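Local structure of Non-ribosomal peptide synthetase (Methanobrevibacter ruminantium, 6VTJ) at residues Gly328-Gln331 against Thr336-Phe339; Val361-Ile366 against Glu474-Arg479; Gly319-Arg324 against Asp367-Gly372; Asn341-Ile346 against Ile394-Ile399; Ile140-Glu145 against Ile215-Leu220. The protein probably carries a peptide intermediate on the phosphopantetheine arm of its carrier domain and releases it reductively through an NAD(P)H-dependent, Rossmann-type reductase domain. All blocks are in the same frame, centred on the assembly; numbering follows the deposited sequence.

How the interactions relate
From the N terminus, interaction 5 closes first: strand 213-216 returns to pack against helix 137-149, both parts of the Rossmann-type core. The chain then reaches strand 313-322, where interaction 3 opens; it closes on helix 366-376, and within that loop interaction 1 is nested, a short turn whose second half carries the phosphopantetheine contact. Interaction 4 opens on helix 338-349 inside the same loop but closes beyond it, at helix 396-403, so it crosses interaction 3. Interaction 2 crosses both, running from strand 360-365 to the C-terminal helix 474-485. Together, the four later contacts tie sheet, arm site and C-terminal region; interaction 5 touches interactions 2 and 3, partly through H141, which bonds to R324.

Interaction 1. Residues Gly328-Gln331 against Thr336-Phe339; sequences GVFQ and TNAF. With PNS (4'-phosphopantetheine), chain B.
The F330 ring meets N337 at its rim: N337 ND2 lies in the ring plane, 3.8 Å from F330 CZ, and N337 CB comes close to the same plane. The amide stands almost upright against the ring, with the two planes 84° apart. On one face of the ring sits CG of the next residue, Q331, displaced toward the rim, and the ring of F137 adds an edge-to-face partner. F330 reaches this far because its CG is anti to the backbone N (chi1 -167°). Alongside, Q331 NE2 and T336 OG1 both bond to the backbone oxygen of N333, so that both polar ends share one acceptor. N337 holds the N-cap position of helix 338-349, where its OD1 accepts from the L340 backbone N. With an alanine at this position, the backbone N-H of L340 would probably lose its capping acceptor, and a gap would open at the rim of F330. Beyond the cap, the backbone takes hold of the phosphopantetheine arm: A338 N donates to PNS O40 over 3.0 Å in a nearly straight bond (173°), and PNS N36 gives a weak bond of 2.9 Å to T336 O. K222 NZ and H223 N bond to the same prosthetic group. Two successive amides of the arm are met, one through its N-H by T336 O, the next through its oxygen by A338 N. On this side of the arm, both bonds use main-chain atoms; the helix start would probably strengthen the donor, and the capped turn probably holds both groups in position.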
# COMPACT_ATOMS: atom_id res chain seq x y z
N GLY A 328 -14.43 -11.99 7.67
CA GLY A 328 -13.05 -12.41 7.49
C GLY A 328 -12.56 -12.50 6.06
O GLY A 328 -11.46 -13.02 5.83
N VAL A 329 -13.33 -12.00 5.10
CA VAL A 329 -12.96 -12.16 3.69
C VAL A 329 -11.85 -11.17 3.37
O VAL A 329 -11.96 -9.97 3.67
CB VAL A 329 -14.17 -11.96 2.77
CG1 VAL A 329 -13.73 -11.72 1.34
CG2 VAL A 329 -15.07 -13.17 2.84
N PHE A 330 -10.79 -11.67 2.73
CA PHE A 330 -9.62 -10.92 2.31
C PHE A 330 -9.65 -10.71 0.80
O PHE A 330 -10.61 -11.10 0.12
CB PHE A 330 -8.36 -11.65 2.79
CG PHE A 330 -7.11 -10.82 2.69
CD1 PHE A 330 -7.08 -9.52 3.19
CD2 PHE A 330 -5.98 -11.32 2.05
CE1 PHE A 330 -5.94 -8.75 3.09
CE2 PHE A 330 -4.83 -10.56 1.92
CZ PHE A 330 -4.81 -9.26 2.46
N GLN A 331 -8.59 -10.13 0.25
CA GLN A 331 -8.60 -9.78 -1.17
C GLN A 331 -8.52 -11.03 -2.06
O GLN A 331 -8.08 -12.10 -1.63
CB GLN A 331 -7.45 -8.81 -1.48
CG GLN A 331 -6.08 -9.41 -1.43
CD GLN A 331 -5.01 -8.38 -1.15
OE1 GLN A 331 -5.28 -7.29 -0.64
NE2 GLN A 331 -3.77 -8.72 -1.46
N THR A 336 -0.34 -11.99 -2.07
CA THR A 336 0.62 -10.92 -2.32
C THR A 336 0.80 -9.93 -1.17
O THR A 336 1.58 -8.98 -1.31
CB THR A 336 0.17 -10.15 -3.56
OG1 THR A 336 -1.08 -9.51 -3.28
CG2 THR A 336 -0.02 -11.11 -4.72
N ASN A 337 0.09 -10.11 -0.06
CA ASN A 337 0.18 -9.18 1.06
C ASN A 337 1.45 -9.40 1.87
O ASN A 337 1.69 -10.51 2.35
CB ASN A 337 -1.04 -9.33 1.97
CG ASN A 337 -1.10 -8.24 3.00
OD1 ASN A 337 -0.62 -8.41 4.13
ND2 ASN A 337 -1.66 -7.09 2.61
N ALA A 338 2.22 -8.32 2.11
CA ALA A 338 3.50 -8.46 2.80
C ALA A 338 3.34 -8.75 4.30
O ALA A 338 4.08 -9.57 4.86
CB ALA A 338 4.35 -7.20 2.59
N PHE A 339 2.39 -8.08 4.96
CA PHE A 339 2.15 -8.36 6.38
C PHE A 339 1.77 -9.82 6.60
O PHE A 339 2.31 -10.50 7.48
CB PHE A 339 1.05 -7.42 6.90
CG PHE A 339 0.52 -7.78 8.26
CD1 PHE A 339 1.23 -7.48 9.40
CD2 PHE A 339 -0.71 -8.39 8.39
CE1 PHE A 339 0.72 -7.80 10.65
CE2 PHE A 339 -1.21 -8.71 9.62
CZ PHE A 339 -0.49 -8.41 10.76
O23 PNS B . 6.20 -7.99 -9.10
P24 PNS B . 6.28 -9.09 -8.14
O26 PNS B . 5.27 -10.11 -8.23
O27 PNS B . 5.98 -8.43 -6.79
C28 PNS B . 6.28 -9.05 -5.57
C29 PNS B . 6.21 -8.09 -4.39
C30 PNS B . 6.47 -8.87 -3.14
C31 PNS B . 7.31 -7.04 -4.53
C32 PNS B . 4.80 -7.47 -4.33
O33 PNS B . 3.86 -8.49 -4.47
C34 PNS B . 4.56 -6.66 -3.07
O35 PNS B . 5.20 -5.67 -2.89
N36 PNS B . 3.64 -7.08 -2.20
C37 PNS B . 3.25 -6.41 -1.00
C38 PNS B . 2.15 -5.40 -1.19
C39 PNS B . 1.58 -4.94 0.11
O40 PNS B . 1.40 -5.69 1.02
N41 PNS B . 1.28 -3.68 0.17

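Interaction 2. Residues Val361-Ile366 against Glu474-Arg479; sequences VDMSQI and EEYLKR
Q365 lies across the ring of Y476, and the torsions of the glutamine explain how. Its CG is anti to the carbonyl carbon (chi1 -53°), which brings it within 3.5 Å of both Y476 CZ and Y476 OH. A bend at chi2, 96°, then turns the amide back over the aromatic ring, so that NE2 sits 4.3 Å above its centre. The amide and ring planes are steeply inclined to each other. Neither polar end depends on the other: Q365 NE2 bonds to the backbone oxygen of P470, while the Y476 hydroxyl bonds to that of S323. The tyrosine reaches the strand because its CG is anti to its own backbone N, carrying the ring straight out from the helix.

M363 takes a different shape, with successive bends at chi2 and chi3 that fold the chain round until its methyl CE meets L477 CD2 at 3.7 Å. These two side chains cross at about a right angle. Nearer the backbone, M363 CB is 4.3 Å from Y476 CE2, a looser contact, and I394 packs against both M363 and L477. Both M363 and Q365 meet the tyrosine from the same side of its ring plane, the glutamine over the face and the methionine obliquely. Helix 474-485 thus packs against strand 360-365 of the central sheet, and beside it against M322 of strand 313-322, consistent with the Rossmann-type reductase domains related to short-chain dehydrogenases.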
# COMPACT_ATOMS: atom_id res chain seq x y z
N VAL A 361 0.76 -3.45 15.26
CA VAL A 361 0.17 -3.15 13.96
C VAL A 361 -1.29 -2.77 14.15
O VAL A 361 -1.96 -3.25 15.07
CB VAL A 361 0.32 -4.33 12.98
CG1 VAL A 361 -0.76 -5.39 13.26
CG2 VAL A 361 0.23 -3.82 11.57
N ASP A 362 -1.76 -1.88 13.28
CA ASP A 362 -3.18 -1.70 13.05
C ASP A 362 -3.72 -2.83 12.19
O ASP A 362 -3.07 -3.26 11.23
CB ASP A 362 -3.44 -0.36 12.36
CG ASP A 362 -2.89 -0.33 10.93
OD1 ASP A 362 -1.64 -0.34 10.76
OD2 ASP A 362 -3.70 -0.29 9.99
N MET A 363 -4.89 -3.33 12.55
CA MET A 363 -5.64 -4.23 11.67
C MET A 363 -6.85 -3.44 11.19
O MET A 363 -7.91 -3.42 11.83
CB MET A 363 -6.01 -5.52 12.38
CG MET A 363 -4.79 -6.21 12.99
SD MET A 363 -3.77 -7.08 11.79
CE MET A 363 -4.85 -8.45 11.36
N SER A 364 -6.67 -2.75 10.08
CA SER A 364 -7.70 -1.87 9.53
C SER A 364 -8.62 -2.71 8.66
O SER A 364 -8.35 -2.93 7.47
CB SER A 364 -7.05 -0.73 8.76
OG SER A 364 -6.28 0.09 9.63
N GLN A 365 -9.72 -3.19 9.26
CA GLN A 365 -10.67 -4.05 8.56
C GLN A 365 -11.30 -3.31 7.38
O GLN A 365 -11.85 -2.22 7.54
CB GLN A 365 -11.75 -4.52 9.54
CG GLN A 365 -11.19 -5.18 10.83
CD GLN A 365 -11.09 -4.21 12.02
OE1 GLN A 365 -11.11 -2.99 11.85
NE2 GLN A 365 -11.01 -4.76 13.23
N ILE A 366 -11.23 -3.94 6.19
CA ILE A 366 -11.49 -3.24 4.93
C ILE A 366 -12.90 -2.66 4.86
O ILE A 366 -13.12 -1.61 4.22
CB ILE A 366 -11.20 -4.19 3.74
CG1 ILE A 366 -11.09 -3.42 2.42
CG2 ILE A 366 -12.30 -5.20 3.60
CD1 ILE A 366 -9.94 -2.48 2.31
N GLU A 474 -9.51 -11.79 19.27
CA GLU A 474 -9.21 -13.16 18.85
C GLU A 474 -10.26 -13.69 17.87
O GLU A 474 -9.91 -14.28 16.84
CB GLU A 474 -9.10 -14.09 20.06
CG GLU A 474 -8.52 -15.46 19.66
CD GLU A 474 -8.12 -16.37 20.82
OE1 GLU A 474 -9.00 -17.04 21.42
OE2 GLU A 474 -6.90 -16.44 21.11
N GLU A 475 -11.54 -13.45 18.17
CA GLU A 475 -12.60 -13.89 17.26
C GLU A 475 -12.39 -13.30 15.87
O GLU A 475 -12.46 -14.03 14.86
CB GLU A 475 -13.97 -13.50 17.83
CG GLU A 475 -14.29 -14.14 19.21
CD GLU A 475 -14.19 -13.13 20.38
OE1 GLU A 475 -15.22 -12.93 21.08
OE2 GLU A 475 -13.09 -12.55 20.61
N TYR A 476 -12.12 -12.00 15.78
CA TYR A 476 -11.89 -11.43 14.46
C TYR A 476 -10.70 -12.11 13.80
O TYR A 476 -10.78 -12.54 12.64
CB TYR A 476 -11.67 -9.92 14.54
CG TYR A 476 -11.03 -9.38 13.30
CD1 TYR A 476 -11.75 -9.29 12.12
CD2 TYR A 476 -9.70 -9.00 13.30
CE1 TYR A 476 -11.17 -8.81 10.99
CE2 TYR A 476 -9.10 -8.50 12.17
CZ TYR A 476 -9.84 -8.41 11.02
OH TYR A 476 -9.24 -7.92 9.88
N LEU A 477 -9.61 -12.28 14.56
CA LEU A 477 -8.43 -12.92 13.99
C LEU A 477 -8.77 -14.34 13.55
O LEU A 477 -8.31 -14.79 12.49
CB LEU A 477 -7.26 -12.89 14.98
CG LEU A 477 -6.65 -11.50 15.25
CD1 LEU A 477 -5.55 -11.57 16.31
CD2 LEU A 477 -6.11 -10.83 13.95
N LYS A 478 -9.63 -15.04 14.30
CA LYS A 478 -9.97 -16.39 13.87
C LYS A 478 -10.77 -16.35 12.57
O LYS A 478 -10.48 -17.12 11.64
CB LYS A 478 -10.74 -17.13 14.95
CG LYS A 478 -9.87 -17.54 16.12
CD LYS A 478 -10.69 -18.16 17.24
CE LYS A 478 -9.82 -18.44 18.44
NZ LYS A 478 -10.61 -18.73 19.67
N ARG A 479 -11.73 -15.42 12.47
CA ARG A 479 -12.43 -15.23 11.21
C ARG A 479 -11.43 -15.04 10.09
O ARG A 479 -11.48 -15.72 9.05
CB ARG A 479 -13.39 -14.03 11.28
CG ARG A 479 -14.59 -14.22 12.22
CD ARG A 479 -15.74 -13.30 11.86
NE ARG A 479 -15.50 -11.91 12.23
CZ ARG A 479 -15.45 -11.46 13.49
NH1 ARG A 479 -15.64 -12.29 14.51
NH2 ARG A 479 -15.22 -10.17 13.73

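Interaction 3. Residues Gly319-Arg324 against Asp367-Gly372; sequences GNLMSR and DYVAKG
R324 and D367 meet through the arginine's CA and CB rather than its charged head. D367 OD1 lies 3.5 Å from R324 CA, and D367 OD2 stands 3.9 Å from R324 CB, the two side chains crossing at about a right angle. A second, apolar touch lies further along helix 366-376, where L321 CD2 reaches both methyls of V369, 3.8 Å to CG2 and 4.0 Å to CG1.

What positions the aspartate is the backbone just past R324. D367 CG lies between its own backbone N and carbonyl carbon (chi1 42°), which lets D367 OD1 accept from Y325 N and D367 OD2, more weakly, from S326 N; Y368 N adds a further weak bond to OD1. The guanidinium of R324 leads away instead, held by a salt bridge to D327 and by bonds from NH1 to H141 and to the backbone oxygen of Y177. Exchanging the aspartate for an alanine is likely to leave the amides of Y325 and S326 without their acceptor and the turn less firmly held.

Chemically, the carboxylate serves as an acceptor for main-chain donors, with its charge perhaps partly balanced by R324 NE at 5.4 Å from D367 OD2.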
# COMPACT_ATOMS: atom_id res chain seq x y z
N GLY A 319 -3.77 2.42 6.43
CA GLY A 319 -2.67 1.66 6.99
C GLY A 319 -2.59 0.25 6.47
O GLY A 319 -2.38 0.03 5.27
N ASN A 320 -2.76 -0.72 7.37
CA ASN A 320 -2.62 -2.15 7.08
C ASN A 320 -4.01 -2.70 6.73
O ASN A 320 -4.78 -3.10 7.61
CB ASN A 320 -2.00 -2.85 8.28
CG ASN A 320 -1.81 -4.36 8.08
OD1 ASN A 320 -1.57 -4.84 6.97
ND2 ASN A 320 -1.89 -5.10 9.17
N LEU A 321 -4.32 -2.74 5.43
CA LEU A 321 -5.65 -3.08 4.94
C LEU A 321 -5.90 -4.58 5.08
O LEU A 321 -5.35 -5.38 4.31
CB LEU A 321 -5.81 -2.64 3.48
CG LEU A 321 -5.68 -1.14 3.22
CD1 LEU A 321 -5.99 -0.84 1.78
CD2 LEU A 321 -6.59 -0.33 4.14
N MET A 322 -6.80 -4.96 5.98
CA MET A 322 -7.00 -6.35 6.36
C MET A 322 -8.43 -6.80 6.09
O MET A 322 -9.29 -6.03 5.64
CB MET A 322 -6.63 -6.55 7.84
CG MET A 322 -5.10 -6.60 8.04
SD MET A 322 -4.40 -8.13 7.39
CE MET A 322 -3.47 -7.64 5.91
N SER A 323 -8.68 -8.07 6.38
CA SER A 323 -9.93 -8.74 6.03
C SER A 323 -11.14 -8.11 6.71
O SER A 323 -11.03 -7.51 7.79
CB SER A 323 -9.86 -10.22 6.41
OG SER A 323 -8.59 -10.72 6.08
N ARG A 324 -12.30 -8.28 6.08
CA ARG A 324 -13.55 -7.75 6.61
C ARG A 324 -13.76 -8.18 8.05
O ARG A 324 -13.49 -9.32 8.43
CB ARG A 324 -14.75 -8.23 5.78
CG ARG A 324 -14.85 -7.58 4.42
CD ARG A 324 -16.25 -7.63 3.86
NE ARG A 324 -16.69 -8.98 3.50
CZ ARG A 324 -16.84 -9.42 2.25
NH1 ARG A 324 -16.57 -8.62 1.24
NH2 ARG A 324 -17.27 -10.66 2.02
N ASP A 367 -13.87 -3.31 5.51
CA ASP A 367 -15.22 -2.75 5.48
C ASP A 367 -15.29 -1.49 6.33
O ASP A 367 -15.94 -0.51 5.96
CB ASP A 367 -16.28 -3.79 5.92
CG ASP A 367 -15.87 -4.65 7.13
OD1 ASP A 367 -14.70 -4.61 7.58
OD2 ASP A 367 -16.73 -5.42 7.61
N TYR A 368 -14.54 -1.47 7.44
CA TYR A 368 -14.49 -0.25 8.23
C TYR A 368 -13.57 0.80 7.61
O TYR A 368 -13.86 2.00 7.76
CB TYR A 368 -14.12 -0.60 9.67
CG TYR A 368 -15.34 -1.10 10.40
CD1 TYR A 368 -15.81 -2.39 10.19
CD2 TYR A 368 -16.05 -0.27 11.27
CE1 TYR A 368 -16.94 -2.84 10.84
CE2 TYR A 368 -17.18 -0.71 11.92
CZ TYR A 368 -17.62 -1.99 11.70
OH TYR A 368 -18.74 -2.43 12.34
N VAL A 369 -12.52 0.42 6.88
CA VAL A 369 -11.76 1.42 6.13
C VAL A 369 -12.69 2.15 5.17
O VAL A 369 -12.68 3.38 5.08
CB VAL A 369 -10.58 0.80 5.37
CG1 VAL A 369 -9.89 1.87 4.54
CG2 VAL A 369 -9.59 0.19 6.33
N ALA A 370 -13.52 1.39 4.43
CA ALA A 370 -14.40 2.03 3.45
C ALA A 370 -15.45 2.92 4.12
O ALA A 370 -15.73 4.03 3.64
CB ALA A 370 -15.06 0.96 2.57
N LYS A 371 -16.05 2.44 5.22
CA LYS A 371 -16.96 3.30 5.98
C LYS A 371 -16.28 4.59 6.42
O LYS A 371 -16.86 5.67 6.32
CB LYS A 371 -17.50 2.57 7.21
CG LYS A 371 -18.44 1.43 6.92
CD LYS A 371 -19.06 0.94 8.21
CE LYS A 371 -19.54 -0.50 8.10
NZ LYS A 371 -20.18 -0.92 9.39
N GLY A 372 -15.04 4.49 6.92
CA GLY A 372 -14.35 5.68 7.38
C GLY A 372 -13.98 6.63 6.25
O GLY A 372 -13.94 7.85 6.46

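Interaction 4. Residues Asn341-Ile346 against Ile394-Ile399; sequences NNIKTI and ISHRDI
I343 points its CD1 methyl at the imidazole of H396 and approaches it obliquely, 3.3 Å from CD2, a tight carbon contact, and 3.6 Å from NE2. The methyl arrives there because the isoleucine's CG1 is anti to the carbonyl carbon and the chain bends again at chi2 (-69°), which swings CD1 round toward the neighbouring helix. From the next turn of the same helix, I346 CD1 reaches H396 CD2 at the longer distance of 4.3 Å, also obliquely, so both methyls are gathered at one carbon of the ring. The imidazole is held in its rotation by a bond from ND1 to the backbone oxygen of E359, and one face of it carries I399 CD1, offset toward the rim.

The fold at this point is helix on helix: helix 338-349, whose N-terminal end carries the phosphopantetheine contact, packs against the opening turn of helix 396-403. That opening turn is built as a capping box. S395 N donates to D398 OD2 in a nearly straight bond of 2.9 Å (175°), met on the anti side of the carboxylate and slightly out of its plane, while S395 OG in turn accepts a weak bond from R397 N. With the first turn so closed, H396 and I399 both present themselves to helix 338-349.

I399 crosses I343 at about a right angle. Its CG2 sits 3.8 Å from I343 CD1 and 4.0 Å from I343 CG2, touching both the tip and the branch of its partner. I399 also packs with F481 from helix 474-485, and F339 lies against both I399 and H396.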
# COMPACT_ATOMS: atom_id res chain seq x y z
N ASN A 341 2.38 -12.36 4.56
CA ASN A 341 3.45 -13.30 4.19
C ASN A 341 4.53 -13.34 5.27
O ASN A 341 5.16 -14.39 5.48
CB ASN A 341 4.07 -12.92 2.84
CG ASN A 341 3.20 -13.33 1.66
OD1 ASN A 341 2.47 -14.32 1.72
ND2 ASN A 341 3.26 -12.55 0.59
N ASN A 342 4.77 -12.22 5.94
CA ASN A 342 5.65 -12.21 7.10
C ASN A 342 5.11 -13.12 8.19
O ASN A 342 5.85 -13.94 8.76
CB ASN A 342 5.80 -10.76 7.59
CG ASN A 342 6.32 -10.68 9.00
OD1 ASN A 342 7.54 -10.72 9.24
N ILE A 343 3.79 -13.02 8.48
CA ILE A 343 3.15 -13.95 9.41
C ILE A 343 3.29 -15.41 8.94
O ILE A 343 3.45 -16.33 9.76
CB ILE A 343 1.66 -13.59 9.58
CG1 ILE A 343 1.49 -12.14 10.04
CG2 ILE A 343 0.99 -14.54 10.53
CD1 ILE A 343 1.95 -11.91 11.43
N LYS A 344 3.19 -15.64 7.63
CA LYS A 344 3.35 -17.00 7.11
C LYS A 344 4.75 -17.52 7.41
O LYS A 344 4.92 -18.69 7.77
CB LYS A 344 3.11 -17.03 5.60
CG LYS A 344 2.84 -18.42 5.05
CD LYS A 344 3.16 -18.52 3.55
CE LYS A 344 1.91 -18.35 2.73
NZ LYS A 344 1.69 -19.47 1.77
N THR A 345 5.76 -16.68 7.22
CA THR A 345 7.12 -17.12 7.52
C THR A 345 7.25 -17.46 9.00
O THR A 345 7.86 -18.48 9.35
CB THR A 345 8.14 -16.06 7.13
OG1 THR A 345 8.30 -16.07 5.71
CG2 THR A 345 9.48 -16.34 7.78
N ILE A 346 6.67 -16.62 9.87
CA ILE A 346 6.76 -16.91 11.30
C ILE A 346 6.13 -18.27 11.59
O ILE A 346 6.65 -19.07 12.38
CB ILE A 346 6.10 -15.78 12.12
CG1 ILE A 346 7.02 -14.58 12.24
CG2 ILE A 346 5.73 -16.26 13.49
CD1 ILE A 346 6.33 -13.34 12.79
N ILE A 394 -2.60 -4.09 17.84
CA ILE A 394 -2.28 -5.37 18.44
C ILE A 394 -0.80 -5.65 18.18
O ILE A 394 -0.14 -4.96 17.41
CB ILE A 394 -3.17 -6.52 17.91
CG1 ILE A 394 -3.01 -6.70 16.41
CG2 ILE A 394 -4.61 -6.25 18.21
CD1 ILE A 394 -3.80 -7.90 15.90
N SER A 395 -0.28 -6.67 18.86
CA SER A 395 1.10 -7.08 18.62
C SER A 395 1.11 -8.44 17.94
O SER A 395 0.08 -9.07 17.74
CB SER A 395 1.89 -7.13 19.93
OG SER A 395 1.55 -8.30 20.64
N HIS A 396 2.31 -8.89 17.56
CA HIS A 396 2.43 -10.20 16.94
C HIS A 396 2.25 -11.32 17.95
O HIS A 396 2.04 -12.46 17.54
CB HIS A 396 3.75 -10.33 16.20
CG HIS A 396 3.74 -9.63 14.87
ND1 HIS A 396 3.81 -8.26 14.75
CD2 HIS A 396 3.63 -10.12 13.61
CE1 HIS A 396 3.76 -7.93 13.47
NE2 HIS A 396 3.65 -9.04 12.76
N ARG A 397 2.30 -11.02 19.25
CA ARG A 397 1.89 -12.01 20.23
C ARG A 397 0.38 -12.24 20.15
O ARG A 397 -0.08 -13.37 20.28
CB ARG A 397 2.29 -11.57 21.64
CG ARG A 397 3.79 -11.37 21.83
CD ARG A 397 4.13 -10.97 23.27
NE ARG A 397 5.56 -10.86 23.43
CZ ARG A 397 6.25 -9.74 23.23
NH1 ARG A 397 5.62 -8.62 22.88
NH2 ARG A 397 7.57 -9.74 23.37
N ASP A 398 -0.39 -11.17 19.92
CA ASP A 398 -1.82 -11.34 19.71
C ASP A 398 -2.08 -12.21 18.50
O ASP A 398 -2.91 -13.14 18.54
CB ASP A 398 -2.49 -9.98 19.55
CG ASP A 398 -2.44 -9.16 20.80
OD1 ASP A 398 -2.85 -9.67 21.86
OD2 ASP A 398 -2.00 -7.99 20.73
N ILE A 399 -1.37 -11.92 17.40
CA ILE A 399 -1.58 -12.68 16.18
C ILE A 399 -1.19 -14.13 16.38
O ILE A 399 -1.92 -15.04 16.00
CB ILE A 399 -0.82 -12.05 15.00
CG1 ILE A 399 -1.51 -10.76 14.57
CG2 ILE A 399 -0.74 -13.04 13.87
CD1 ILE A 399 -0.55 -9.63 14.32

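Interaction 5. Residues Ile140-Glu145 against Ile215-Leu220; sequences IHILYE and INSAAL
I142 alone makes the helix side of the apolar contact. Its CD1 reaches I215 CG2 at 4.1 Å and S217 CB at 4.2 Å, so a single methyl touches the last part of strand 213-216 and the loop that follows it. The isoleucine is extended beyond CG1 (chi2 176°), which pushes CD1 away from helix 137-149 toward the sheet; I142 and I215 cross obliquely, with the CG2 branch of I215 doing the touching.

Hydrogen bonding belongs to the surroundings. S217 offers its CB to the isoleucine while its hydroxyl bonds to the backbone oxygen of T132. I215 itself pairs through its backbone with L130 and T132 of strand 129-132, and N216, turned away from the helix, bonds to T132 and Q255.

The helix follows strand 129-132 and lies over the sheet, as the first helix of a Rossmann fold does, and the sequence TGATGFLG, running from that strand's end into the helix's first turn, is consistent with a dinucleotide-binding loop. The chemistry implied is dispersion between I142 CD1 and the carbons I215 CG2 and S217 CB, which imposes little direction; the rotation of S217 is probably set by its bond to T132.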
# COMPACT_ATOMS: atom_id res chain seq x y z
N ILE A 140 -13.65 -1.95 -4.19
CA ILE A 140 -14.90 -2.71 -4.19
C ILE A 140 -15.66 -2.49 -2.90
O ILE A 140 -16.90 -2.45 -2.88
CB ILE A 140 -14.60 -4.21 -4.44
CG1 ILE A 140 -15.87 -4.95 -4.80
CG2 ILE A 140 -13.95 -4.89 -3.23
CD1 ILE A 140 -16.51 -4.43 -6.04
N HIS A 141 -14.95 -2.32 -1.80
CA HIS A 141 -15.63 -2.13 -0.53
C HIS A 141 -16.10 -0.71 -0.34
O HIS A 141 -17.11 -0.48 0.33
CB HIS A 141 -14.72 -2.59 0.60
CG HIS A 141 -14.64 -4.08 0.70
ND1 HIS A 141 -13.61 -4.80 0.14
CD2 HIS A 141 -15.49 -4.98 1.24
CE1 HIS A 141 -13.81 -6.09 0.37
NE2 HIS A 141 -14.95 -6.22 1.02
N ILE A 142 -15.38 0.27 -0.92
CA ILE A 142 -15.94 1.62 -1.01
C ILE A 142 -17.25 1.59 -1.80
O ILE A 142 -18.23 2.23 -1.42
CB ILE A 142 -14.93 2.60 -1.63
CG1 ILE A 142 -13.71 2.79 -0.71
CG2 ILE A 142 -15.64 3.93 -1.97
CD1 ILE A 142 -12.60 3.68 -1.29
N LEU A 143 -17.29 0.84 -2.91
CA LEU A 143 -18.52 0.77 -3.69
C LEU A 143 -19.63 0.09 -2.88
O LEU A 143 -20.78 0.55 -2.87
CB LEU A 143 -18.26 0.02 -4.99
CG LEU A 143 -19.46 -0.53 -5.76
CD1 LEU A 143 -20.33 0.63 -6.21
CD2 LEU A 143 -19.01 -1.35 -6.96
N TYR A 144 -19.30 -1.01 -2.22
CA TYR A 144 -20.24 -1.67 -1.32
C TYR A 144 -20.83 -0.69 -0.31
O TYR A 144 -22.05 -0.55 -0.21
CB TYR A 144 -19.54 -2.81 -0.61
CG TYR A 144 -20.45 -3.63 0.27
CD1 TYR A 144 -21.35 -4.53 -0.28
CD2 TYR A 144 -20.40 -3.50 1.65
CE1 TYR A 144 -22.19 -5.27 0.51
CE2 TYR A 144 -21.22 -4.25 2.46
CZ TYR A 144 -22.12 -5.14 1.88
OH TYR A 144 -22.96 -5.89 2.67
N GLU A 145 -19.97 -0.00 0.45
CA GLU A 145 -20.49 0.89 1.48
C GLU A 145 -21.26 2.06 0.88
O GLU A 145 -22.20 2.57 1.51
CB GLU A 145 -19.36 1.43 2.37
CG GLU A 145 -18.65 0.37 3.20
CD GLU A 145 -19.56 -0.32 4.22
OE1 GLU A 145 -20.52 0.33 4.73
OE2 GLU A 145 -19.30 -1.51 4.51
N ILE A 215 -13.23 9.86 -5.71
CA ILE A 215 -12.48 9.05 -4.74
C ILE A 215 -11.49 8.21 -5.52
O ILE A 215 -11.87 7.30 -6.28
CB ILE A 215 -13.41 8.20 -3.87
CG1 ILE A 215 -14.48 9.10 -3.22
CG2 ILE A 215 -12.59 7.49 -2.82
CD1 ILE A 215 -15.28 8.44 -2.11
N ASN A 216 -10.20 8.52 -5.34
CA ASN A 216 -9.11 7.90 -6.09
C ASN A 216 -8.45 6.84 -5.22
O ASN A 216 -7.55 7.13 -4.42
CB ASN A 216 -8.09 8.92 -6.57
CG ASN A 216 -7.15 8.31 -7.59
OD1 ASN A 216 -7.59 7.90 -8.67
ND2 ASN A 216 -5.89 8.17 -7.23
N SER A 217 -8.94 5.61 -5.35
CA SER A 217 -8.33 4.47 -4.69
C SER A 217 -7.55 3.60 -5.66
O SER A 217 -6.90 2.65 -5.21
CB SER A 217 -9.39 3.63 -3.96
OG SER A 217 -10.08 2.80 -4.88
N ALA A 218 -7.57 3.89 -6.96
CA ALA A 218 -6.71 3.17 -7.88
C ALA A 218 -5.26 3.47 -7.52
O ALA A 218 -4.89 4.63 -7.34
CB ALA A 218 -6.96 3.58 -9.33
N ALA A 219 -4.46 2.41 -7.43
CA ALA A 219 -3.06 2.45 -7.06
C ALA A 219 -2.41 1.12 -7.43
O ALA A 219 -3.06 0.07 -7.40
CB ALA A 219 -2.88 2.67 -5.56
N LEU A 220 -1.12 1.18 -7.73
CA LEU A 220 -0.27 -0.01 -7.82
C LEU A 220 0.50 -0.09 -6.50
O LEU A 220 1.35 0.76 -6.23
CB LEU A 220 0.64 0.07 -9.05
CG LEU A 220 1.95 -0.71 -9.09
CD1 LEU A 220 1.63 -2.16 -8.93
CD2 LEU A 220 2.58 -0.51 -10.43